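Local coordinates for Adenylate/guanylate cyclase/hydrolase, alpha/beta fold family (Ruegeria pomeroyi, PDB 3MR7), which probably acts as an adenylate cyclase, the crystallised piece being its class III nucleotide cyclase catalytic domain, cut from a longer protein that also has an alpha/beta-hydrolase domain, at residues Q95-G99 against E124-G130; G130-D136 against R166-P172. All coordinates share one frame; numbering follows the deposited sequence.

Contact 1: Q95-G99 against E124-G130; sequences QYRIG and EAISEPG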
loop_
_atom_site.group_PDB
_atom_site.type_symbol
_atom_site.label_atom_id
_atom_site.label_comp_id
_atom_site.label_asym_id
_atom_site.label_seq_id
_atom_site.Cartn_x
_atom_site.Cartn_y
_atom_site.Cartn_z
ATOM N N GLN A 95 -0.714 11.147 6.442
ATOM C CA GLN A 95 -0.062 10.160 7.283
ATOM C C GLN A 95 0.983 9.402 6.525
ATOM O O GLN A 95 0.773 9.027 5.368
ATOM C CB GLN A 95 -1.052 9.153 7.823
ATOM C CG GLN A 95 -2.101 9.708 8.715
ATOM C CD GLN A 95 -3.152 8.645 9.049
ATOM O OE1 GLN A 95 -3.891 8.177 8.171
ATOM N NE2 GLN A 95 -3.198 8.239 10.303
ATOM N N TYR A 96 2.097 9.142 7.186
ATOM C CA TYR A 96 3.105 8.290 6.586
ATOM C C TYR A 96 2.912 6.799 6.951
ATOM O O TYR A 96 2.214 6.481 7.913
ATOM C CB TYR A 96 4.471 8.806 6.973
ATOM C CG TYR A 96 4.756 10.179 6.407
ATOM C CD1 TYR A 96 5.040 10.351 5.059
ATOM C CD2 TYR A 96 4.744 11.299 7.217
ATOM C CE1 TYR A 96 5.304 11.603 4.544
ATOM C CE2 TYR A 96 4.996 12.533 6.726
ATOM C CZ TYR A 96 5.282 12.700 5.393
ATOM O OH TYR A 96 5.533 13.977 4.914
ATOM N N ARG A 97 3.473 5.897 6.144
ATOM C CA ARG A 97 3.607 4.472 6.510
ATOM C C ARG A 97 5.094 4.221 6.699
ATOM O O ARG A 97 5.907 4.830 6.009
ATOM C CB ARG A 97 3.066 3.552 5.401
ATOM C CG ARG A 97 1.548 3.501 5.287
ATOM C CD ARG A 97 1.167 2.387 4.388
ATOM N NE ARG A 97 1.900 2.545 3.152
ATOM C CZ ARG A 97 1.393 3.114 2.073
ATOM N NH1 ARG A 97 0.136 3.523 2.092
ATOM N NH2 ARG A 97 2.133 3.275 0.982
ATOM N N ILE A 98 5.479 3.356 7.630
ATOM C CA ILE A 98 6.907 3.103 7.813
ATOM C C ILE A 98 7.196 1.660 8.072
ATOM O O ILE A 98 6.509 1.026 8.845
ATOM C CB ILE A 98 7.507 3.931 8.947
ATOM C CG1 ILE A 98 7.385 5.424 8.627
ATOM C CG2 ILE A 98 8.963 3.545 9.165
ATOM C CD1 ILE A 98 7.624 6.333 9.797
ATOM N N GLY A 99 8.202 1.148 7.377
ATOM C CA GLY A 99 8.725 -0.191 7.595
ATOM C C GLY A 99 10.200 -0.150 7.976
ATOM O O GLY A 99 10.960 0.719 7.572
ATOM N N GLU A 124 6.848 -1.279 4.784
ATOM C CA GLU A 124 6.272 0.044 4.620
ATOM C C GLU A 124 4.915 -0.097 3.920
ATOM O O GLU A 124 3.907 0.412 4.359
ATOM C CB GLU A 124 7.249 0.934 3.838
ATOM C CG GLU A 124 6.665 2.259 3.312
ATOM C CD GLU A 124 5.795 2.086 2.056
ATOM O OE1 GLU A 124 6.312 1.705 0.967
ATOM O OE2 GLU A 124 4.577 2.343 2.162
ATOM N N ALA A 125 4.886 -0.842 2.844
ATOM C CA ALA A 125 3.696 -0.909 2.020
ATOM C C ALA A 125 2.503 -1.550 2.725
ATOM O O ALA A 125 1.372 -1.158 2.501
ATOM C CB ALA A 125 4.012 -1.646 0.728
ATOM N N ILE A 126 2.734 -2.546 3.566
ATOM C CA ILE A 126 1.611 -3.170 4.249
ATOM C C ILE A 126 1.320 -2.504 5.587
ATOM O O ILE A 126 0.278 -2.747 6.164
ATOM C CB ILE A 126 1.870 -4.634 4.524
ATOM C CG1 ILE A 126 2.917 -4.717 5.647
ATOM C CG2 ILE A 126 2.209 -5.389 3.191
ATOM C CD1 ILE A 126 3.469 -6.046 5.889
ATOM N N SER A 127 2.228 -1.666 6.077
ATOM C CA SER A 127 2.017 -0.979 7.347
ATOM C C SER A 127 0.741 -0.164 7.324
ATOM O O SER A 127 0.388 0.396 6.304
ATOM C CB SER A 127 3.174 -0.030 7.631
ATOM O OG SER A 127 2.874 0.782 8.745
ATOM N N GLU A 128 0.038 -0.054 8.437
ATOM C CA GLU A 128 -1.097 0.821 8.347
ATOM C C GLU A 128 -0.712 2.277 8.473
ATOM O O GLU A 128 0.340 2.609 8.988
ATOM C CB GLU A 128 -2.310 0.382 9.161
ATOM C CG GLU A 128 -2.296 0.516 10.634
ATOM C CD GLU A 128 -3.494 -0.238 11.226
ATOM O OE1 GLU A 128 -3.990 -1.176 10.552
ATOM O OE2 GLU A 128 -3.946 0.103 12.342
ATOM N N PRO A 129 -1.539 3.147 7.912
ATOM C CA PRO A 129 -1.159 4.551 7.839
ATOM C C PRO A 129 -0.969 5.099 9.226
ATOM O O PRO A 129 -1.786 4.830 10.106
ATOM C CB PRO A 129 -2.359 5.196 7.170
ATOM C CG PRO A 129 -2.973 4.075 6.351
ATOM C CD PRO A 129 -2.817 2.878 7.228
ATOM N N GLY A 130 0.121 5.838 9.405
ATOM C CA GLY A 130 0.463 6.425 10.680
ATOM C C GLY A 130 1.173 5.495 11.640
ATOM O O GLY A 130 1.523 5.917 12.714
#
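R97 lays its side chain along the C-terminal end of helix 115-126 and the loop that follows, its CG near S127 O and P129 CA and its guanidinium beside E124. A bend at chi3 (-53°) turns NE back to the helix end, giving a side-on salt bridge: R97 NE and R97 NH2 both reach E124 OE2, each at 2.9 Å. OE2 lies in the guanidinium plane, which is turned 35° from the carboxylate plane. NH2 uses the syn lone pair, whereas NE arrives nearly along the C-O axis. E124 meets this grip by folding at chi2 (-77°). NE also makes a weak bond to E124 O, and A125 O lies over one guanidinium face.

Further along, G130 N donates to Y96 O (2.6 Å), and the extended Q95 brings OE1 to 3.5 Å from P129 CB. S127 OG bonds to O of E128, the next residue in the loop, at 3.1 Å.

The Y96 and I98 side chains leave from the other side of strand 96-107: both meet helix 67-84, and Y96 also packs on helix 27-47. E124 reaches strand 4-15 through A12 and D14, while Q78 of helix 67-84 gives Y96 O a second donor.

Contact 2: G130-D136 against R166-P172; sequences GAICVSD and RVWQWVP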
loop_
_atom_site.group_PDB
_atom_site.type_symbol
_atom_site.label_atom_id
_atom_site.label_comp_id
_atom_site.label_asym_id
_atom_site.label_seq_id
_atom_site.Cartn_x
_atom_site.Cartn_y
_atom_site.Cartn_z
ATOM N N GLY A 130 0.121 5.838 9.405
ATOM C CA GLY A 130 0.463 6.425 10.680
ATOM C C GLY A 130 1.173 5.495 11.640
ATOM O O GLY A 130 1.523 5.917 12.714
ATOM N N ALA A 131 1.389 4.250 11.232
ATOM C CA ALA A 131 1.934 3.228 12.083
ATOM C C ALA A 131 3.343 2.910 11.648
ATOM O O ALA A 131 3.868 3.557 10.780
ATOM C CB ALA A 131 1.060 1.972 12.007
ATOM N N ILE A 132 3.940 1.903 12.266
ATOM C CA ILE A 132 5.268 1.452 11.937
ATOM C C ILE A 132 5.262 -0.074 11.949
ATOM O O ILE A 132 4.859 -0.667 12.934
ATOM C CB ILE A 132 6.261 1.844 13.014
ATOM C CG1 ILE A 132 6.217 3.330 13.303
ATOM C CG2 ILE A 132 7.643 1.439 12.598
ATOM C CD1 ILE A 132 7.222 3.742 14.350
ATOM N N CYS A 133 5.705 -0.715 10.868
ATOM C CA CYS A 133 5.837 -2.175 10.842
ATOM C C CYS A 133 7.301 -2.563 10.845
ATOM O O CYS A 133 8.082 -2.021 10.077
ATOM C CB CYS A 133 5.152 -2.768 9.617
ATOM S SG CYS A 133 3.391 -2.943 9.801
ATOM N N VAL A 134 7.678 -3.481 11.719
ATOM C CA VAL A 134 9.076 -3.912 11.798
ATOM C C VAL A 134 9.151 -5.415 11.655
ATOM O O VAL A 134 8.235 -6.141 12.046
ATOM C CB VAL A 134 9.702 -3.508 13.123
ATOM C CG1 VAL A 134 9.181 -2.126 13.506
ATOM C CG2 VAL A 134 9.359 -4.536 14.221
ATOM N N SER A 135 10.220 -5.908 11.066
ATOM C CA SER A 135 10.322 -7.341 10.934
ATOM C C SER A 135 10.553 -7.894 12.337
ATOM O O SER A 135 10.848 -7.139 13.277
ATOM C CB SER A 135 11.481 -7.716 10.033
ATOM O OG SER A 135 12.703 -7.400 10.685
ATOM N N ASP A 136 10.423 -9.212 12.450
ATOM C CA ASP A 136 10.627 -9.948 13.683
ATOM C C ASP A 136 12.053 -9.807 14.179
ATOM O O ASP A 136 12.276 -9.702 15.376
ATOM C CB ASP A 136 10.293 -11.430 13.473
ATOM C CG ASP A 136 10.311 -12.208 14.759
ATOM O OD1 ASP A 136 9.659 -11.757 15.705
ATOM O OD2 ASP A 136 10.972 -13.258 14.839
ATOM N N ARG A 166 7.756 -12.642 9.743
ATOM C CA ARG A 166 6.820 -12.338 10.810
ATOM C C ARG A 166 6.920 -10.839 11.084
ATOM O O ARG A 166 7.994 -10.313 11.314
ATOM C CB ARG A 166 7.099 -13.188 12.061
ATOM C CG ARG A 166 6.269 -12.806 13.293
ATOM C CD ARG A 166 6.026 -13.989 14.289
ATOM N NE ARG A 166 4.742 -14.668 14.064
ATOM C CZ ARG A 166 4.614 -15.863 13.498
ATOM N NH1 ARG A 166 5.697 -16.532 13.121
ATOM N NH2 ARG A 166 3.413 -16.399 13.317
ATOM N N VAL A 167 5.781 -10.163 11.030
ATOM C CA VAL A 167 5.724 -8.720 11.074
ATOM C C VAL A 167 5.019 -8.213 12.331
ATOM O O VAL A 167 3.923 -8.663 12.687
ATOM C CB VAL A 167 5.019 -8.205 9.790
ATOM C CG1 VAL A 167 4.709 -6.731 9.867
ATOM C CG2 VAL A 167 5.884 -8.529 8.564
ATOM N N TRP A 168 5.669 -7.276 13.007
ATOM C CA TRP A 168 5.122 -6.675 14.212
ATOM C C TRP A 168 4.770 -5.245 13.892
ATOM O O TRP A 168 5.476 -4.568 13.129
ATOM C CB TRP A 168 6.167 -6.692 15.311
ATOM C CG TRP A 168 6.538 -8.065 15.712
ATOM C CD1 TRP A 168 7.373 -8.918 15.053
ATOM C CD2 TRP A 168 6.083 -8.757 16.867
ATOM N NE1 TRP A 168 7.465 -10.101 15.725
ATOM C CE2 TRP A 168 6.681 -10.033 16.845
ATOM C CE3 TRP A 168 5.234 -8.417 17.935
ATOM C CZ2 TRP A 168 6.448 -10.985 17.845
ATOM C CZ3 TRP A 168 5.008 -9.351 18.922
ATOM C CH2 TRP A 168 5.603 -10.628 18.873
ATOM N N GLN A 169 3.687 -4.777 14.488
ATOM C CA GLN A 169 3.190 -3.443 14.203
ATOM C C GLN A 169 2.851 -2.633 15.432
ATOM O O GLN A 169 2.320 -3.130 16.419
ATOM C CB GLN A 169 1.950 -3.513 13.311
ATOM C CG GLN A 169 1.434 -2.154 12.868
ATOM C CD GLN A 169 0.233 -2.276 11.977
ATOM O OE1 GLN A 169 -0.843 -2.662 12.433
ATOM N NE2 GLN A 169 0.401 -1.962 10.693
ATOM N N TRP A 170 3.134 -1.352 15.340
ATOM C CA TRP A 170 2.748 -0.421 16.358
ATOM C C TRP A 170 1.873 0.631 15.720
ATOM O O TRP A 170 2.171 1.137 14.636
ATOM C CB TRP A 170 3.992 0.228 16.924
ATOM C CG TRP A 170 3.700 1.404 17.765
ATOM C CD1 TRP A 170 3.483 1.427 19.114
ATOM C CD2 TRP A 170 3.608 2.749 17.321
ATOM N NE1 TRP A 170 3.253 2.709 19.534
ATOM C CE2 TRP A 170 3.327 3.542 18.452
ATOM C CE3 TRP A 170 3.751 3.366 16.078
ATOM C CZ2 TRP A 170 3.180 4.903 18.373
ATOM C CZ3 TRP A 170 3.598 4.695 16.001
ATOM C CH2 TRP A 170 3.314 5.462 17.140
ATOM N N VAL A 171 0.770 0.939 16.375
ATOM C CA VAL A 171 -0.058 2.047 15.950
ATOM C C VAL A 171 -0.123 3.014 17.084
ATOM O O VAL A 171 0.008 2.641 18.234
ATOM C CB VAL A 171 -1.495 1.632 15.593
ATOM C CG1 VAL A 171 -1.485 0.439 14.671
ATOM C CG2 VAL A 171 -2.293 1.342 16.849
ATOM N N PRO A 172 -0.305 4.282 16.756
ATOM C CA PRO A 172 -0.412 5.288 17.809
ATOM C C PRO A 172 -1.625 5.034 18.674
ATOM O O PRO A 172 -2.553 4.321 18.255
ATOM C CB PRO A 172 -0.556 6.596 17.043
ATOM C CG PRO A 172 -0.736 6.199 15.609
ATOM C CD PRO A 172 -0.175 4.865 15.416
#
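Strand 132-135 runs antiparallel to strand 166-170, their axes 4.7 Å apart at 150°, with I132-W170 and V134-W168 as hydrogen-bonded pairs and C133-Q169 and S135-V167 as non-hydrogen-bonded ones. Both hydrogen-bonded pairs are joined in each direction; V134 N to W168 O is 2.8 Å and W168 N to V134 O is 3.0 Å.

I132 CG1 lies obliquely to the W170 ring, 3.7 Å from W170 CE3, with CD1 also near it, and P172 N sits above one face of that indole, toward the rim. V134 CG2 meets W168 CB. On the other side of the sheet, C133 CB touches V167 CG1 at 4.0 Å.

D136 holds CG anti to its own nitrogen (chi1 -172°), which brings the carboxylate alongside W168, nearly coplanar with the indole. W168 NE1 donates to D136 OD1 at 2.7 Å, from the anti side and tilted out of both planes. A phenylalanine in place of W168 would probably leave D136 OD1 without this donor and its carboxylate freer to turn.

R166 NE pairs instead with D152. Backbone bonds and apolar contacts hold the strands along their length; the W168-D136 side-chain bond, where helix 136-142 starts, probably fixes that carboxylate's rotation.

Overall arrangement
Contact 1 closes a beta-alpha-beta crossover: strand 96-107 leads through helix 115-126 to strand 132-135, its parallel neighbour, and contact 2 then adds strand 161-170 antiparallel beside it. G130 belongs to both, and the contact centres lie about 8 Å apart. I98 O and C133 N, 2.8 Å apart, form a probable hydrogen bond stitching the two together, while C133 packs on S127 and V171 on E128. Helix 67-84 touches I98 in contact 1 and I132 and W170 in contact 2; L123 of helix 115-126 touches S135 and V167 on the opposite sheet face. Together the two contacts pack the sheet of the cyclase domain.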